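Local coordinates for protein AxyAgu115A (Amphibacillus xylanus NBRC 15112, PDB 6NPS) that acts as a family GH115 alpha-glucuronidase, probably hydrolysing glucuronic acid side groups from arabinoglucuronoxylan, at residues A[123-128]-A[169-174]; A[138-143]-A[205-210]; A[200-205]-A[236-241]; A[220-225]-A[230-235]. The protein carries 3 engineered substitutions. All blocks are in the same frame, centred on the assembly; numbering follows the deposited sequence.

Contact 1: residues A[123-128]-A[169-174]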
loop_
_atom_site.group_PDB
_atom_site.type_symbol
_atom_site.label_atom_id
_atom_site.label_comp_id
_atom_site.label_asym_id
_atom_site.label_seq_id
_atom_site.Cartn_x
_atom_site.Cartn_y
_atom_site.Cartn_z
ATOM N N THR A 123 37.262 24.910 43.578
ATOM C CA THR A 123 37.446 26.343 43.356
ATOM C C THR A 123 36.735 26.778 42.094
ATOM O O THR A 123 36.068 27.824 42.067
ATOM C CB THR A 123 38.936 26.685 43.265
ATOM O OG1 THR A 123 39.640 26.065 44.352
ATOM C CG2 THR A 123 39.176 28.200 43.338
ATOM N N ILE A 124 36.828 25.961 41.043
ATOM C CA ILE A 124 36.210 26.321 39.771
ATOM C C ILE A 124 34.708 26.416 39.911
ATOM O O ILE A 124 34.084 27.345 39.370
ATOM C CB ILE A 124 36.617 25.307 38.687
ATOM C CG1 ILE A 124 38.100 25.539 38.367
ATOM C CG2 ILE A 124 35.683 25.424 37.484
ATOM C CD1 ILE A 124 38.742 24.486 37.391
ATOM N N TYR A 125 34.095 25.456 40.626
ATOM C CA TYR A 125 32.648 25.511 40.857
ATOM C C TYR A 125 32.254 26.731 41.686
ATOM O O TYR A 125 31.179 27.301 41.479
ATOM C CB TYR A 125 32.174 24.229 41.556
ATOM C CG TYR A 125 32.418 22.980 40.725
ATOM C CD1 TYR A 125 32.484 23.042 39.328
ATOM C CD2 TYR A 125 32.540 21.746 41.333
ATOM C CE1 TYR A 125 32.716 21.876 38.559
ATOM C CE2 TYR A 125 32.772 20.578 40.575
ATOM C CZ TYR A 125 32.866 20.649 39.208
ATOM O OH TYR A 125 33.100 19.475 38.518
ATOM N N GLY A 126 33.117 27.151 42.610
ATOM C CA GLY A 126 32.799 28.312 43.433
ATOM C C GLY A 126 32.894 29.613 42.652
ATOM O O GLY A 126 32.070 30.522 42.831
ATOM N N LEU A 127 33.904 29.720 41.779
ATOM C CA LEU A 127 33.981 30.838 40.840
ATOM C C LEU A 127 32.729 30.924 39.974
ATOM O O LEU A 127 32.102 31.985 39.868
ATOM C CB LEU A 127 35.230 30.700 39.985
ATOM C CG LEU A 127 36.476 31.100 40.780
ATOM C CD1 LEU A 127 37.731 30.652 40.049
ATOM C CD2 LEU A 127 36.546 32.617 41.078
ATOM N N PHE A 128 32.309 29.807 39.385
ATOM C CA PHE A 128 31.104 29.866 38.575
ATOM C C PHE A 128 29.854 30.079 39.430
ATOM O O PHE A 128 28.830 30.535 38.911
ATOM C CB PHE A 128 30.993 28.591 37.747
ATOM C CG PHE A 128 31.929 28.553 36.550
ATOM C CD1 PHE A 128 32.186 29.709 35.804
ATOM C CD2 PHE A 128 32.540 27.360 36.162
ATOM C CE1 PHE A 128 33.014 29.667 34.660
ATOM C CE2 PHE A 128 33.366 27.311 35.031
ATOM C CZ PHE A 128 33.592 28.467 34.275
ATOM N N LYS A 169 30.308 10.658 41.686
ATOM C CA LYS A 169 31.729 11.026 41.726
ATOM C C LYS A 169 32.261 11.545 40.382
ATOM O O LYS A 169 33.000 12.549 40.348
ATOM C CB LYS A 169 32.569 9.850 42.186
ATOM C CG LYS A 169 34.018 10.299 42.509
ATOM C CD LYS A 169 34.845 9.146 43.096
ATOM C CE LYS A 169 36.225 9.634 43.557
ATOM N NZ LYS A 169 37.109 8.510 44.022
ATOM N N TYR A 170 31.918 10.877 39.270
ATOM C CA TYR A 170 32.332 11.294 37.927
ATOM C C TYR A 170 31.098 11.552 37.061
ATOM O O TYR A 170 30.224 10.685 36.955
ATOM C CB TYR A 170 33.191 10.221 37.278
ATOM C CG TYR A 170 34.415 9.868 38.106
ATOM C CD1 TYR A 170 35.443 10.801 38.296
ATOM C CD2 TYR A 170 34.541 8.616 38.727
ATOM C CE1 TYR A 170 36.563 10.481 39.001
ATOM C CE2 TYR A 170 35.696 8.293 39.468
ATOM C CZ TYR A 170 36.688 9.242 39.595
ATOM O OH TYR A 170 37.833 8.990 40.322
ATOM N N ARG A 171 31.041 12.728 36.425
ATOM C CA ARG A 171 29.783 13.238 35.847
ATOM C C ARG A 171 30.125 13.928 34.535
ATOM O O ARG A 171 30.915 14.881 34.537
ATOM C CB ARG A 171 29.070 14.257 36.776
ATOM C CG ARG A 171 28.852 13.873 38.254
ATOM C CD ARG A 171 28.440 15.104 39.132
ATOM N NE ARG A 171 29.398 16.209 39.045
ATOM C CZ ARG A 171 30.607 16.206 39.622
ATOM N NH1 ARG A 171 30.996 15.158 40.370
ATOM N NH2 ARG A 171 31.395 17.271 39.483
ATOM N N GLY A 172 29.565 13.475 33.417
ATOM C CA GLY A 172 29.869 14.183 32.187
ATOM C C GLY A 172 29.149 13.640 30.972
ATOM O O GLY A 172 28.096 13.003 31.071
ATOM N N PHE A 173 29.768 13.878 29.812
ATOM C CA PHE A 173 29.165 13.501 28.560
ATOM C C PHE A 173 30.222 13.086 27.528
ATOM O O PHE A 173 31.435 13.258 27.699
ATOM C CB PHE A 173 28.267 14.640 28.027
ATOM C CG PHE A 173 29.008 15.967 27.766
ATOM C CD1 PHE A 173 29.737 16.173 26.570
ATOM C CD2 PHE A 173 28.939 17.009 28.686
ATOM C CE1 PHE A 173 30.388 17.391 26.315
ATOM C CE2 PHE A 173 29.581 18.249 28.446
ATOM C CZ PHE A 173 30.311 18.442 27.253
ATOM N N PHE A 174 29.696 12.548 26.437
ATOM C CA PHE A 174 30.432 11.928 25.332
ATOM C C PHE A 174 29.980 12.650 24.070
ATOM O O PHE A 174 28.785 12.615 23.732
ATOM C CB PHE A 174 30.059 10.438 25.259
ATOM C CG PHE A 174 30.612 9.683 24.076
ATOM C CD1 PHE A 174 31.797 10.070 23.453
ATOM C CD2 PHE A 174 29.952 8.534 23.628
ATOM C CE1 PHE A 174 32.298 9.349 22.375
ATOM C CE2 PHE A 174 30.454 7.793 22.559
ATOM C CZ PHE A 174 31.636 8.208 21.931
#

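Contact 2: residues A[138-143]-A[205-210]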
loop_
_atom_site.group_PDB
_atom_site.type_symbol
_atom_site.label_atom_id
_atom_site.label_comp_id
_atom_site.label_asym_id
_atom_site.label_seq_id
_atom_site.Cartn_x
_atom_site.Cartn_y
_atom_site.Cartn_z
ATOM N N PRO A 138 24.971 29.014 32.548
ATOM C CA PRO A 138 26.034 28.092 32.097
ATOM C C PRO A 138 26.210 28.033 30.587
ATOM O O PRO A 138 27.232 27.532 30.112
ATOM C CB PRO A 138 25.559 26.723 32.618
ATOM C CG PRO A 138 24.556 27.007 33.655
ATOM C CD PRO A 138 23.950 28.350 33.383
ATOM N N LEU A 139 25.203 28.435 29.836
ATOM C CA LEU A 139 25.199 28.460 28.379
ATOM C C LEU A 139 25.591 29.814 27.814
ATOM O O LEU A 139 25.447 30.031 26.601
ATOM C CB LEU A 139 23.811 28.073 27.849
ATOM C CG LEU A 139 23.170 26.871 28.555
ATOM C CD1 LEU A 139 21.748 26.624 28.047
ATOM C CD2 LEU A 139 24.058 25.639 28.362
ATOM N N VAL A 140 26.101 30.720 28.662
ATOM C CA VAL A 140 26.494 32.061 28.213
ATOM C C VAL A 140 27.403 31.994 26.981
ATOM O O VAL A 140 27.192 32.712 25.997
ATOM C CB VAL A 140 27.153 32.848 29.371
ATOM C CG1 VAL A 140 28.358 32.098 29.950
ATOM C CG2 VAL A 140 27.539 34.242 28.903
ATOM N N ASP A 141 28.382 31.115 26.989
ATOM C CA ASP A 141 29.275 30.983 25.842
ATOM C C ASP A 141 28.766 29.976 24.818
ATOM O O ASP A 141 28.776 30.257 23.617
ATOM C CB ASP A 141 30.676 30.577 26.321
ATOM C CG ASP A 141 31.613 30.222 25.169
ATOM O OD1 ASP A 141 32.250 31.144 24.608
ATOM O OD2 ASP A 141 31.708 29.022 24.825
ATOM N N TRP A 142 28.289 28.817 25.281
ATOM C CA TRP A 142 27.889 27.737 24.387
ATOM C C TRP A 142 26.721 28.124 23.478
ATOM O O TRP A 142 26.731 27.807 22.280
ATOM C CB TRP A 142 27.537 26.485 25.195
ATOM C CG TRP A 142 27.238 25.385 24.250
ATOM C CD1 TRP A 142 26.012 24.912 23.887
ATOM C CD2 TRP A 142 28.201 24.660 23.478
ATOM N NE1 TRP A 142 26.158 23.916 22.951
ATOM C CE2 TRP A 142 27.491 23.740 22.688
ATOM C CE3 TRP A 142 29.594 24.690 23.407
ATOM C CZ2 TRP A 142 28.127 22.857 21.812
ATOM C CZ3 TRP A 142 30.235 23.799 22.548
ATOM C CH2 TRP A 142 29.491 22.909 21.747
ATOM N N SER A 143 25.700 28.804 24.010
ATOM C CA SER A 143 24.504 29.142 23.247
ATOM C C SER A 143 24.338 30.647 23.053
ATOM O O SER A 143 23.296 31.091 22.540
ATOM C CB SER A 143 23.257 28.584 23.942
ATOM O OG SER A 143 23.335 27.173 24.097
ATOM N N LEU A 205 31.149 22.033 30.110
ATOM C CA LEU A 205 31.156 20.931 31.075
ATOM C C LEU A 205 31.287 21.444 32.512
ATOM O O LEU A 205 30.525 21.047 33.408
ATOM C CB LEU A 205 32.330 19.997 30.761
ATOM C CG LEU A 205 32.472 18.842 31.754
ATOM C CD1 LEU A 205 31.285 17.906 31.581
ATOM C CD2 LEU A 205 33.784 18.102 31.470
ATOM N N LEU A 206 32.282 22.295 32.756
ATOM C CA LEU A 206 32.526 22.771 34.112
ATOM C C LEU A 206 31.423 23.726 34.589
ATOM O O LEU A 206 31.094 23.746 35.780
ATOM C CB LEU A 206 33.890 23.452 34.186
ATOM C CG LEU A 206 35.142 22.572 34.025
ATOM C CD1 LEU A 206 36.378 23.428 33.835
ATOM C CD2 LEU A 206 35.302 21.697 35.315
ATOM N N ARG A 207 30.843 24.529 33.689
ATOM C CA ARG A 207 29.741 25.395 34.119
ATOM C C ARG A 207 28.528 24.578 34.528
ATOM O O ARG A 207 27.743 25.007 35.405
ATOM C CB ARG A 207 29.384 26.386 33.007
ATOM C CG ARG A 207 30.359 27.584 32.912
ATOM C CD ARG A 207 29.885 28.599 31.876
ATOM N NE ARG A 207 30.833 29.688 31.596
ATOM C CZ ARG A 207 30.830 30.880 32.217
ATOM N NH1 ARG A 207 29.949 31.133 33.193
ATOM N NH2 ARG A 207 31.701 31.831 31.852
ATOM N N LEU A 208 28.339 23.401 33.901
ATOM C CA LEU A 208 27.270 22.493 34.300
ATOM C C LEU A 208 27.677 21.620 35.483
ATOM O O LEU A 208 26.945 20.715 35.849
ATOM C CB LEU A 208 26.856 21.610 33.105
ATOM C CG LEU A 208 26.339 22.381 31.893
ATOM C CD1 LEU A 208 26.033 21.426 30.743
ATOM C CD2 LEU A 208 25.100 23.167 32.249
ATOM N N LYS A 209 28.819 21.897 36.088
ATOM C CA LYS A 209 29.345 21.188 37.258
ATOM C C LYS A 209 29.739 19.735 36.954
ATOM O O LYS A 209 29.754 18.884 37.866
ATOM C CB LYS A 209 28.361 21.254 38.430
ATOM C CG LYS A 209 27.963 22.716 38.749
ATOM C CD LYS A 209 26.868 22.815 39.780
ATOM C CE LYS A 209 25.555 22.271 39.241
ATOM N NZ LYS A 209 24.668 23.338 38.674
ATOM N N GLY A 210 29.980 19.421 35.667
ATOM C CA GLY A 210 30.516 18.134 35.289
ATOM C C GLY A 210 32.037 18.111 35.505
ATOM O O GLY A 210 32.698 19.137 35.768
#

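Contact 3: residues A[200-205]-A[236-241]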
loop_
_atom_site.group_PDB
_atom_site.type_symbol
_atom_site.label_atom_id
_atom_site.label_comp_id
_atom_site.label_asym_id
_atom_site.label_seq_id
_atom_site.Cartn_x
_atom_site.Cartn_y
_atom_site.Cartn_z
ATOM N N HIS A 200 35.897 25.608 24.585
ATOM C CA HIS A 200 34.452 25.844 24.767
ATOM C C HIS A 200 33.720 24.623 25.342
ATOM O O HIS A 200 32.763 24.760 26.131
ATOM C CB HIS A 200 33.826 26.233 23.436
ATOM C CG HIS A 200 34.428 27.462 22.828
ATOM N ND1 HIS A 200 34.001 28.737 23.147
ATOM C CD2 HIS A 200 35.421 27.613 21.918
ATOM C CE1 HIS A 200 34.707 29.619 22.462
ATOM N NE2 HIS A 200 35.577 28.963 21.711
ATOM N N VAL A 201 34.102 23.425 24.898
ATOM C CA VAL A 201 33.552 22.189 25.454
ATOM C C VAL A 201 33.892 22.082 26.938
ATOM O O VAL A 201 33.036 21.749 27.768
ATOM C CB VAL A 201 34.097 20.973 24.673
ATOM C CG1 VAL A 201 33.704 19.659 25.340
ATOM C CG2 VAL A 201 33.610 21.019 23.260
ATOM N N PHE A 202 35.160 22.314 27.288
ATOM C CA PHE A 202 35.552 22.222 28.689
ATOM C C PHE A 202 34.778 23.234 29.536
ATOM O O PHE A 202 34.371 22.925 30.659
ATOM C CB PHE A 202 37.055 22.444 28.866
ATOM C CG PHE A 202 37.941 21.439 28.123
ATOM C CD1 PHE A 202 37.507 20.144 27.851
ATOM C CD2 PHE A 202 39.206 21.812 27.710
ATOM C CE1 PHE A 202 38.332 19.242 27.168
ATOM C CE2 PHE A 202 40.053 20.916 27.014
ATOM C CZ PHE A 202 39.617 19.627 26.765
ATOM N N GLU A 203 34.589 24.452 29.021
ATOM C CA GLU A 203 33.881 25.475 29.788
ATOM C C GLU A 203 32.433 25.070 30.026
ATOM O O GLU A 203 31.915 25.215 31.140
ATOM C CB GLU A 203 33.952 26.822 29.060
ATOM C CG GLU A 203 33.352 27.973 29.855
ATOM C CD GLU A 203 33.294 29.310 29.101
ATOM O OE1 GLU A 203 34.047 29.506 28.113
ATOM O OE2 GLU A 203 32.500 30.177 29.537
ATOM N N LEU A 204 31.764 24.557 28.988
ATOM C CA LEU A 204 30.384 24.123 29.129
ATOM C C LEU A 204 30.269 23.031 30.182
ATOM O O LEU A 204 29.385 23.078 31.045
ATOM C CB LEU A 204 29.847 23.635 27.789
ATOM C CG LEU A 204 28.485 22.954 27.855
ATOM C CD1 LEU A 204 27.326 23.934 28.249
ATOM C CD2 LEU A 204 28.157 22.286 26.524
ATOM N N LEU A 205 31.149 22.033 30.110
ATOM C CA LEU A 205 31.156 20.931 31.075
ATOM C C LEU A 205 31.287 21.444 32.512
ATOM O O LEU A 205 30.525 21.047 33.408
ATOM C CB LEU A 205 32.330 19.997 30.761
ATOM C CG LEU A 205 32.472 18.842 31.754
ATOM C CD1 LEU A 205 31.285 17.906 31.581
ATOM C CD2 LEU A 205 33.784 18.102 31.470
ATOM N N ASP A 236 43.741 18.738 31.372
ATOM C CA ASP A 236 44.430 18.509 32.634
ATOM C C ASP A 236 44.614 19.810 33.412
ATOM O O ASP A 236 44.500 19.819 34.635
ATOM C CB ASP A 236 45.770 17.861 32.345
ATOM C CG ASP A 236 46.606 17.688 33.589
ATOM O OD1 ASP A 236 46.325 16.734 34.361
ATOM O OD2 ASP A 236 47.535 18.503 33.781
ATOM N N GLU A 237 44.897 20.914 32.717
ATOM C CA GLU A 237 44.976 22.222 33.370
ATOM C C GLU A 237 43.647 22.602 34.044
ATOM O O GLU A 237 43.618 23.068 35.191
ATOM C CB GLU A 237 45.382 23.267 32.338
ATOM C CG GLU A 237 45.711 24.607 32.919
ATOM C CD GLU A 237 46.254 25.581 31.892
ATOM O OE1 GLU A 237 45.993 25.400 30.677
ATOM O OE2 GLU A 237 46.946 26.535 32.311
ATOM N N TYR A 238 42.536 22.417 33.343
ATOM C CA TYR A 238 41.246 22.736 33.915
ATOM C C TYR A 238 40.758 21.693 34.915
ATOM O O TYR A 238 39.770 21.951 35.611
ATOM C CB TYR A 238 40.205 22.853 32.813
ATOM C CG TYR A 238 40.189 24.148 32.019
ATOM C CD1 TYR A 238 40.098 25.395 32.658
ATOM C CD2 TYR A 238 40.215 24.122 30.636
ATOM C CE1 TYR A 238 40.052 26.567 31.921
ATOM C CE2 TYR A 238 40.174 25.275 29.900
ATOM C CZ TYR A 238 40.092 26.500 30.532
ATOM O OH TYR A 238 40.053 27.646 29.772
ATOM N N GLY A 239 41.382 20.520 34.986
ATOM C CA GLY A 239 40.831 19.456 35.808
ATOM C C GLY A 239 39.618 18.780 35.205
ATOM O O GLY A 239 38.827 18.189 35.941
ATOM N N VAL A 240 39.441 18.848 33.886
ATOM C CA VAL A 240 38.499 17.979 33.187
ATOM C C VAL A 240 39.143 16.596 33.094
ATOM O O VAL A 240 40.181 16.433 32.453
ATOM C CB VAL A 240 38.150 18.530 31.802
ATOM C CG1 VAL A 240 37.303 17.512 30.992
ATOM C CG2 VAL A 240 37.434 19.874 31.948
ATOM N N ILE A 241 38.539 15.605 33.747
ATOM C CA ILE A 241 39.060 14.239 33.771
ATOM C C ILE A 241 38.723 13.591 32.436
ATOM O O ILE A 241 37.551 13.527 32.044
ATOM C CB ILE A 241 38.443 13.442 34.933
ATOM C CG1 ILE A 241 38.587 14.187 36.280
ATOM C CG2 ILE A 241 39.020 12.077 35.035
ATOM C CD1 ILE A 241 37.619 13.655 37.352
#

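Contact 4: residues A[220-225]-A[230-235]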
loop_
_atom_site.group_PDB
_atom_site.type_symbol
_atom_site.label_atom_id
_atom_site.label_comp_id
_atom_site.label_asym_id
_atom_site.label_seq_id
_atom_site.Cartn_x
_atom_site.Cartn_y
_atom_site.Cartn_z
ATOM N N ALA A 220 38.834 11.797 14.549
ATOM C CA ALA A 220 39.590 12.703 15.390
ATOM C C ALA A 220 40.429 11.861 16.331
ATOM O O ALA A 220 40.060 10.730 16.664
ATOM C CB ALA A 220 38.668 13.630 16.197
ATOM N N ARG A 221 41.548 12.427 16.775
ATOM C CA ARG A 221 42.401 11.796 17.778
ATOM C C ARG A 221 42.676 12.867 18.823
ATOM O O ARG A 221 43.498 13.764 18.588
ATOM C CB ARG A 221 43.706 11.284 17.163
ATOM C CG ARG A 221 43.510 10.064 16.296
ATOM C CD ARG A 221 44.805 9.706 15.571
ATOM N NE ARG A 221 45.205 10.732 14.611
ATOM C CZ ARG A 221 46.454 10.924 14.179
ATOM N NH1 ARG A 221 47.441 10.144 14.604
ATOM N NH2 ARG A 221 46.721 11.889 13.313
ATOM N N PHE A 222 41.988 12.749 19.954
ATOM C CA PHE A 222 42.039 13.779 20.970
ATOM C C PHE A 222 43.473 13.982 21.439
ATOM O O PHE A 222 43.897 15.124 21.641
ATOM C CB PHE A 222 41.127 13.390 22.115
ATOM C CG PHE A 222 41.065 14.407 23.234
ATOM C CD1 PHE A 222 40.245 15.524 23.148
ATOM C CD2 PHE A 222 41.853 14.233 24.382
ATOM C CE1 PHE A 222 40.170 16.432 24.249
ATOM C CE2 PHE A 222 41.827 15.141 25.429
ATOM C CZ PHE A 222 40.955 16.230 25.377
ATOM N N ASN A 223 44.252 12.892 21.550
ATOM C CA ASN A 223 45.645 13.001 22.052
ATOM C C ASN A 223 46.618 13.599 21.052
ATOM O O ASN A 223 47.756 13.892 21.435
ATOM C CB ASN A 223 46.194 11.641 22.471
ATOM C CG ASN A 223 45.447 11.071 23.661
ATOM O OD1 ASN A 223 45.009 11.816 24.548
ATOM N ND2 ASN A 223 45.250 9.744 23.671
ATOM N N ASP A 224 46.199 13.798 19.794
ATOM C CA ASP A 224 47.086 14.201 18.713
ATOM C C ASP A 224 46.653 15.453 17.962
ATOM O O ASP A 224 47.449 15.957 17.161
ATOM C CB ASP A 224 47.216 13.064 17.685
ATOM C CG ASP A 224 47.720 11.759 18.305
ATOM O OD1 ASP A 224 48.955 11.631 18.519
ATOM O OD2 ASP A 224 46.889 10.859 18.571
ATOM N N ASP A 225 45.427 15.953 18.169
ATOM C CA ASP A 225 44.817 16.972 17.316
ATOM C C ASP A 225 44.864 18.359 17.931
ATOM O O ASP A 225 44.142 19.252 17.467
ATOM C CB ASP A 225 43.347 16.636 17.028
ATOM C CG ASP A 225 43.173 15.452 16.075
ATOM O OD1 ASP A 225 44.168 15.033 15.427
ATOM O OD2 ASP A 225 42.019 14.945 15.977
ATOM N N ALA A 230 48.044 19.363 22.858
ATOM C CA ALA A 230 47.412 20.542 23.465
ATOM C C ALA A 230 45.996 20.283 24.003
ATOM O O ALA A 230 45.583 20.952 24.962
ATOM C CB ALA A 230 47.412 21.707 22.471
ATOM N N ASN A 231 45.216 19.345 23.437
ATOM C CA ASN A 231 43.888 19.092 24.018
ATOM C C ASN A 231 44.023 18.449 25.406
ATOM O O ASN A 231 43.334 18.826 26.376
ATOM C CB ASN A 231 43.038 18.158 23.125
ATOM C CG ASN A 231 42.665 18.755 21.790
ATOM O OD1 ASN A 231 42.532 19.969 21.645
ATOM N ND2 ASN A 231 42.485 17.886 20.784
ATOM N N VAL A 232 44.865 17.424 25.489
ATOM C CA VAL A 232 45.134 16.722 26.734
ATOM C C VAL A 232 45.687 17.690 27.772
ATOM O O VAL A 232 45.284 17.672 28.950
ATOM C CB VAL A 232 46.129 15.586 26.449
ATOM C CG1 VAL A 232 46.531 14.899 27.718
ATOM C CG2 VAL A 232 45.512 14.617 25.497
ATOM N N GLU A 233 46.640 18.524 27.363
ATOM C CA GLU A 233 47.253 19.429 28.330
ATOM C C GLU A 233 46.214 20.410 28.865
ATOM O O GLU A 233 46.164 20.654 30.073
ATOM C CB GLU A 233 48.438 20.161 27.701
ATOM C CG GLU A 233 49.596 19.265 27.322
ATOM C CD GLU A 233 50.593 19.925 26.344
ATOM O OE1 GLU A 233 51.720 19.406 26.197
ATOM O OE2 GLU A 233 50.256 20.951 25.711
ATOM N N LEU A 234 45.330 20.916 27.991
ATOM C CA LEU A 234 44.315 21.888 28.414
ATOM C C LEU A 234 43.299 21.242 29.352
ATOM O O LEU A 234 42.922 21.834 30.374
ATOM C CB LEU A 234 43.613 22.483 27.179
ATOM C CG LEU A 234 42.628 23.648 27.416
ATOM C CD1 LEU A 234 43.363 24.810 28.117
ATOM C CD2 LEU A 234 41.945 24.137 26.145
ATOM N N ALA A 235 42.828 20.033 29.025
ATOM C CA ALA A 235 41.899 19.347 29.926
ATOM C C ALA A 235 42.506 19.206 31.323
ATOM O O ALA A 235 41.862 19.498 32.343
ATOM C CB ALA A 235 41.521 17.965 29.368
HETATM O O HOH W 1 45.869 16.643 22.420
#

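Contact 1: residues A[123-128]-A[169-174]
Tyr-125 and Arg-171 reach for each other from opposite directions, joining helix 120-133 to the first strand, 170-174, of the eight-stranded parallel barrel expected of this TIM-barrel family. Their CA atoms lie 13.6 Å apart, a gap bridged here by two long side chains. The approach is confined to one place: OH of Tyr-125 stands 2.9 Å from NH2 of Arg-171. The hydroxyl comes in at the edge of the guanidinium, near its plane, while the ring itself is turned steeply, 74° away from that plane. NH2 therefore meets the end of the tyrosine, with CZ of Tyr-125 3.7 Å from NH2 of Arg-171.

One layer out, a backbone turn holds both groups in place. The Tyr-125 hydroxyl is hydrogen-bonded to the carbonyl O of Gly-210, and NH2 of Arg-171 to that of Lys-209, so the two buried polar tips share the turn that follows helix 195-207. Glu-95 forms a salt bridge with the same NH2 and would probably offset the buried positive charge, while Val-168 O takes up NH1.

Further back, the helix gives Tyr-125 a rigid base through regular bonds such as Leu-127 N to Thr-123 O (2.9 Å). On the strand side, the arginine chain is extended at chi2 and then folds at its third torsion (chi3 -55°); this bend swings the guanidinium round until NH2 sits beside the phenol oxygen.

Contact 2: residues A[138-143]-A[205-210]
Two torsion settings bring Val-140 and Arg-207 together. With chi1 at 56°, the valine holds CG1 between its backbone N and carbonyl carbon; the arginine, its CG anti to the carbonyl carbon, runs extended from CG to NE and lays its guanidinium against that methyl. CG1 of Val-140 sits over the centre of one guanidinium face, 3.6 Å from CZ of Arg-207. A branched apolar residue suits this spot because the face of the group forms no hydrogen bonds, leaving the N-H groups at its rim for Glu-203, in a salt bridge with NE, and Asp-42, in another with NH1. A methionine in place of Arg-207 would probably leave both carboxylates without their mate and the Val-140 methyl without its flat platform.

Nearer the backbone the arginine's aliphatic part passes the Pro-138 carbonyl, O being 3.4 Å from CD of Arg-207. CB of Pro-138, in the loop after helix 120-133, meets CB of Arg-207 (3.9 Å) and CD2 of Leu-208 (3.6 Å), an apolar pair crossing at about a right angle.

Leu-208 is where helix 195-207 gives way. Gly-210 N bonds to Leu-205 O (2.8 Å) and Lys-209 N to Leu-206 O (2.9 Å), with Lys-209 at positive phi; a side chain at Gly-210 would run into CD1 of Leu-205. This is a Schellman motif, closing helix 195-207, which leads from strand 170-174 to strand 212-214 of the barrel.

Contact 3: residues A[200-205]-A[236-241]
Phe-202 projects from helix 195-207 into the corner where helix 230-238 ends, and meets Tyr-238 and Val-240 there. Its CB lies 4.0 Å from CD2 of Tyr-238 and equally far from CG2 of Val-240, at the mouth of the corner. Beyond it the ring's two branches take one neighbour each: CD1 of Phe-202 is 4.1 Å from CG1 of Val-240, whereas CD2 of Phe-202 comes within 3.9 Å of CD2 of Tyr-238. The far end runs back along helix 230-238, CE2 against the backbone N of Ala-235 and CZ near the carbonyl of Asn-231. A chi1 of -60°, with CG anti to the carbonyl carbon, sends the ring along this path.

The phenylalanine meets the tyrosine at the tyrosine's ring edge, the side chains crossing at about a right angle. Tyrosine suits the place because its ring can pack here while its hydroxyl, further out, hydrogen-bonds to Asp-199 on the same helix as Phe-202. Val-240 serves two residues one helical turn apart, since its CG1 also touches CD2 of Leu-205 at 3.6 Å. Its short, branched side chain fills the space between them and Leu-213 of strand 212-214.

Gly-239 makes the corner possible. Its positive phi would press a CB against the preceding carbonyl, and it is the C-prime residue of a Schellman motif, with Val-240 N bonded to Ala-235 O and a weak bond from Gly-239 N to Asp-236 O. The chain then enters strand 241-242, so the contact packs neighbouring helices of successive beta-alpha-beta crossovers in a TIM barrel.

Contact 4: residues A[220-225]-A[230-235]
Phe-222 lies under the first turn of helix 230-238 and meets Asn-231, Val-232 and Ala-235, tying the helix to the loop from strand 212-214, a beta-alpha connection of the TIM barrel. The tight part begins at the ring. CB of Asn-231 sits over one face, 3.7 Å from the centroid of the Phe-222 ring, in a CH-pi contact, while the Ala-235 methyl lies at the ring edge. CE2 of Phe-222 reaches 3.7 Å from CG2 of Val-232, and OD1 of Asn-223 comes closer still, 3.0 Å from the same methyl, its ND2 bonded to Glu-256. CG anti to the backbone N (chi1 -179°) carries the Phe-222 ring toward the helix. With an alanine here, a gap is likely to open beneath Asn-231 and Val-232 and the helix start to sit less firmly on the loop.

The carbonyl of Phe-222 is gripped twice. ND2 of Asn-231 donates to it over 3.2 Å, with an N-H...O angle of 150°, and arrives in the carbonyl plane on a lone pair; ND2 also bonds to Phe-193 O. Asparagine suits the site, its CB covering the ring while its amide holds the loop backbone.

On the looser side a water intervenes. It donates to Phe-222 O over 2.6 Å and accepts only a weak bond from Val-232 N. Asp-225, partly exposed, meets the helix mainly through its backbone, C lying 3.7 Å from ND2 of Asn-231. Its carboxylate turns back: Arg-221 N, coming from above the carboxylate plane, gives OD2 of Asp-225 a 2.7 Å, nearly straight (169°) bond.

Contacts 1, 2 and 3 cluster, their centres 8 to 10 Å apart, while contact 4 lies about 12 Å from contact 3 and 19 to 20 Å from the other two. Helix 195-207 is common to contacts 2 and 3, and helix 230-238 to contacts 3 and 4. Along the chain, contact 1 crosses contact 2 and closes before contact 3 opens; contact 2 also crosses contact 3, and contact 4 is nested within contact 3. Together they follow the opening beta-alpha units of the barrel, strands 170-174, 212-214 and 241-242, and fasten the preceding helix 120-133 and its following loop onto them.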